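PDB 5WZK: pumilio homolog 23 from Arabidopsis thaliana, which binds specific RNA sequences, among them one in 18S rRNA, through its pumilio repeats, and probably regulates translation and mRNA stability. Local coordinates for residues A[47-55]-A[80-88]. Numbering follows the deposited sequence.
Sequences EETRGREYE and SFIRNSASV
Glu-53 and Phe-81 bring together the first turn of helix 53-58 and the last turns of helix 75-85, their side chains sliding past each other in opposite directions. The apolar contacts come from carbon stems as much as from hydrophobic residues: Glu-53 CG lies 3.9 Å from Phe-81 CE1 and also packs on Ser-85 CB. Thr-49 adds its hydroxyl at the edge of the Phe-81 ring, with OG1 3.7 Å from CD1, while that same hydroxyl hydrogen-bonds to Leu-46 O. Farther along, Val-88 CG2 meets Tyr-54 CB at 4.4 Å.

Two side chains at the interface, Glu-53 and Asn-84, find polar partners within their own segments. With CG beside the backbone N (chi1 -67°) and a bend at chi2, the Glu-53 carboxylate turns back to Gly-51, whose N donates to OE2 over 3.1 Å from above the carboxylate plane. OE2 also rests against Asn-84 CB. On the helix, Asn-84 ND2 donates to Ser-80 O at 2.7 Å, almost in its own amide plane, and Asn-84 N reaches that oxygen from the opposite face; the oxygen is thus gripped twice, and the ND2 bond is what fixes the rotation of the amide.

The Arg-50 guanidinium crosses this amide at a slant, its plane turned 43° from it; NH2 and Asn-84 ND2, both donors, are in van der Waals contact at 3.4 Å. Arg-50 NH2 also comes within 4.4 Å of Arg-83 NH2, a proximity likely to be mildly unfavourable unless screened. With Asn-84 replaced, an alanine here would probably leave Ser-80 O with its backbone donor alone and open a gap beside the guanidinium.

The contact thus ties the start of Pumilio 1 to its end and to the start of Pumilio 2, near the superhelix's N-terminal end, through carbon stems packed on the Phe-81 ring and on Ser-85, with the Glu-53 and Asn-84 ends held by bonds inside their own segments.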
loop_
_atom_site.group_PDB
_atom_site.type_symbol
_atom_site.label_atom_id
_atom_site.label_comp_id
_atom_site.label_asym_id
_atom_site.label_seq_id
_atom_site.Cartn_x
_atom_site.Cartn_y
_atom_site.Cartn_z
ATOM N N GLU A 47 -17.392 -36.700 -2.736
ATOM C CA GLU A 47 -17.263 -38.081 -2.268
ATOM C C GLU A 47 -16.373 -38.918 -3.180
ATOM O O GLU A 47 -15.596 -39.757 -2.707
ATOM C CB GLU A 47 -18.636 -38.741 -2.159
ATOM C CG GLU A 47 -19.481 -38.304 -0.975
ATOM C CD GLU A 47 -20.725 -39.172 -0.816
ATOM O OE1 GLU A 47 -20.623 -40.411 -0.999
ATOM O OE2 GLU A 47 -21.805 -38.611 -0.521
ATOM N N GLU A 48 -16.460 -38.701 -4.491
ATOM C CA GLU A 48 -15.627 -39.455 -5.419
ATOM C C GLU A 48 -14.130 -39.212 -5.221
ATOM O O GLU A 48 -13.311 -39.855 -5.885
ATOM C CB GLU A 48 -16.025 -39.134 -6.863
ATOM C CG GLU A 48 -17.346 -39.757 -7.278
ATOM C CD GLU A 48 -17.330 -41.276 -7.164
ATOM O OE1 GLU A 48 -16.427 -41.918 -7.763
ATOM O OE2 GLU A 48 -18.217 -41.820 -6.466
ATOM N N THR A 49 -13.755 -38.298 -4.318
ATOM C CA THR A 49 -12.351 -38.033 -4.025
ATOM C C THR A 49 -11.864 -38.716 -2.761
ATOM O O THR A 49 -10.669 -38.634 -2.467
ATOM C CB THR A 49 -12.086 -36.536 -3.871
ATOM O OG1 THR A 49 -12.537 -36.113 -2.579
ATOM C CG2 THR A 49 -12.795 -35.734 -4.953
ATOM N N ARG A 50 -12.751 -39.362 -2.001
ATOM C CA ARG A 50 -12.347 -40.020 -0.761
ATOM C C ARG A 50 -11.233 -41.026 -1.023
ATOM O O ARG A 50 -11.386 -41.942 -1.837
ATOM C CB ARG A 50 -13.545 -40.713 -0.121
ATOM C CG ARG A 50 -14.032 -40.058 1.157
ATOM C CD ARG A 50 -14.874 -38.803 0.870
ATOM N NE ARG A 50 -15.302 -38.122 2.100
ATOM C CZ ARG A 50 -16.426 -38.397 2.769
ATOM N NH1 ARG A 50 -17.257 -39.343 2.334
ATOM N NH2 ARG A 50 -16.720 -37.730 3.884
ATOM N N GLY A 51 -10.103 -40.839 -0.344
ATOM C CA GLY A 51 -8.989 -41.747 -0.460
ATOM C C GLY A 51 -8.063 -41.505 -1.629
ATOM O O GLY A 51 -7.080 -42.241 -1.784
ATOM N N ARG A 52 -8.341 -40.524 -2.472
ATOM C CA ARG A 52 -7.368 -40.111 -3.468
ATOM C C ARG A 52 -7.382 -38.601 -3.595
ATOM O O ARG A 52 -7.318 -38.041 -4.697
ATOM C CB ARG A 52 -7.614 -40.793 -4.809
ATOM C CG ARG A 52 -9.049 -41.111 -5.056
ATOM C CD ARG A 52 -9.200 -41.896 -6.338
ATOM N NE ARG A 52 -10.575 -41.827 -6.814
ATOM C CZ ARG A 52 -10.935 -42.076 -8.064
ATOM N NH1 ARG A 52 -10.004 -42.409 -8.952
ATOM N NH2 ARG A 52 -12.216 -41.983 -8.420
ATOM N N GLU A 53 -7.471 -37.927 -2.450
ATOM C CA GLU A 53 -7.487 -36.475 -2.445
ATOM C C GLU A 53 -6.197 -35.911 -3.017
ATOM O O GLU A 53 -6.221 -34.920 -3.756
ATOM C CB GLU A 53 -7.716 -35.964 -1.028
ATOM C CG GLU A 53 -9.079 -36.275 -0.474
ATOM C CD GLU A 53 -9.162 -37.651 0.141
ATOM O OE1 GLU A 53 -8.222 -38.451 -0.065
ATOM O OE2 GLU A 53 -10.174 -37.925 0.831
ATOM N N TYR A 54 -5.057 -36.531 -2.699
ATOM C CA TYR A 54 -3.804 -36.003 -3.221
ATOM C C TYR A 54 -3.759 -36.151 -4.734
ATOM O O TYR A 54 -3.418 -35.202 -5.445
ATOM C CB TYR A 54 -2.590 -36.683 -2.569
ATOM C CG TYR A 54 -1.305 -36.176 -3.169
ATOM C CD1 TYR A 54 -0.782 -34.955 -2.789
ATOM C CD2 TYR A 54 -0.647 -36.885 -4.167
ATOM C CE1 TYR A 54 0.375 -34.458 -3.368
ATOM C CE2 TYR A 54 0.522 -36.395 -4.760
ATOM C CZ TYR A 54 1.025 -35.180 -4.357
ATOM O OH TYR A 54 2.176 -34.668 -4.925
ATOM N N GLU A 55 -4.126 -37.328 -5.244
ATOM C CA GLU A 55 -4.058 -37.572 -6.681
ATOM C C GLU A 55 -4.945 -36.603 -7.446
ATOM O O GLU A 55 -4.544 -36.060 -8.485
ATOM C CB GLU A 55 -4.462 -39.010 -6.996
ATOM C CG GLU A 55 -3.503 -40.070 -6.483
ATOM C CD GLU A 55 -3.357 -40.075 -4.964
ATOM O OE1 GLU A 55 -4.374 -39.845 -4.271
ATOM O OE2 GLU A 55 -2.219 -40.283 -4.467
ATOM N N SER A 80 -16.265 -32.194 5.269
ATOM C CA SER A 80 -15.882 -33.588 5.107
ATOM C C SER A 80 -14.638 -33.703 4.235
ATOM O O SER A 80 -13.751 -34.522 4.506
ATOM C CB SER A 80 -17.048 -34.387 4.521
ATOM O OG SER A 80 -18.236 -34.172 5.263
ATOM N N PHE A 81 -14.548 -32.872 3.196
ATOM C CA PHE A 81 -13.388 -32.922 2.318
ATOM C C PHE A 81 -12.131 -32.491 3.062
ATOM O O PHE A 81 -11.085 -33.152 2.981
ATOM C CB PHE A 81 -13.614 -32.047 1.084
ATOM C CG PHE A 81 -12.416 -31.963 0.204
ATOM C CD1 PHE A 81 -12.056 -33.039 -0.591
ATOM C CD2 PHE A 81 -11.617 -30.832 0.205
ATOM C CE1 PHE A 81 -10.919 -32.981 -1.380
ATOM C CE2 PHE A 81 -10.484 -30.769 -0.584
ATOM C CZ PHE A 81 -10.136 -31.845 -1.379
ATOM N N ILE A 82 -12.228 -31.385 3.809
ATOM C CA ILE A 82 -11.119 -30.939 4.642
ATOM C C ILE A 82 -10.737 -32.011 5.652
ATOM O O ILE A 82 -9.553 -32.297 5.857
ATOM C CB ILE A 82 -11.485 -29.624 5.335
ATOM C CG1 ILE A 82 -11.721 -28.545 4.280
ATOM C CG2 ILE A 82 -10.408 -29.251 6.328
ATOM C CD1 ILE A 82 -12.117 -27.196 4.861
ATOM N N ARG A 83 -11.732 -32.622 6.294
ATOM C CA ARG A 83 -11.446 -33.661 7.277
ATOM C C ARG A 83 -10.744 -34.852 6.643
ATOM O O ARG A 83 -9.860 -35.454 7.259
ATOM C CB ARG A 83 -12.729 -34.120 7.965
ATOM C CG ARG A 83 -12.973 -33.533 9.360
ATOM C CD ARG A 83 -13.909 -34.469 10.158
ATOM N NE ARG A 83 -14.512 -35.502 9.308
ATOM C CZ ARG A 83 -15.752 -35.449 8.816
ATOM N NH1 ARG A 83 -16.537 -34.410 9.097
ATOM N NH2 ARG A 83 -16.211 -36.435 8.044
ATOM N N ASN A 84 -11.119 -35.214 5.414
ATOM C CA ASN A 84 -10.560 -36.431 4.838
ATOM C C ASN A 84 -9.214 -36.189 4.195
ATOM O O ASN A 84 -8.402 -37.113 4.109
ATOM C CB ASN A 84 -11.510 -37.027 3.809
ATOM C CG ASN A 84 -12.620 -37.831 4.442
ATOM O OD1 ASN A 84 -12.604 -39.061 4.405
ATOM N ND2 ASN A 84 -13.593 -37.141 5.030
ATOM N N SER A 85 -8.958 -34.967 3.742
ATOM C CA SER A 85 -7.700 -34.634 3.089
ATOM C C SER A 85 -6.639 -34.106 4.054
ATOM O O SER A 85 -5.500 -33.883 3.638
ATOM C CB SER A 85 -7.954 -33.604 1.994
ATOM O OG SER A 85 -8.322 -32.384 2.597
ATOM N N ALA A 86 -6.971 -33.942 5.334
ATOM C CA ALA A 86 -6.076 -33.242 6.250
ATOM C C ALA A 86 -4.701 -33.910 6.347
ATOM O O ALA A 86 -3.680 -33.218 6.389
ATOM C CB ALA A 86 -6.735 -33.122 7.625
ATOM N N SER A 87 -4.639 -35.244 6.360
ATOM C CA SER A 87 -3.330 -35.886 6.516
ATOM C C SER A 87 -2.428 -35.710 5.301
ATOM O O SER A 87 -1.254 -36.110 5.352
ATOM C CB SER A 87 -3.479 -37.382 6.777
ATOM O OG SER A 87 -3.673 -38.081 5.556
ATOM N N VAL A 88 -2.959 -35.177 4.202
ATOM C CA VAL A 88 -2.197 -34.900 2.997
ATOM C C VAL A 88 -2.309 -33.443 2.595
ATOM O O VAL A 88 -1.825 -33.054 1.535
ATOM C CB VAL A 88 -2.613 -35.826 1.831
ATOM C CG1 VAL A 88 -2.445 -37.288 2.223
ATOM C CG2 VAL A 88 -4.046 -35.531 1.367
#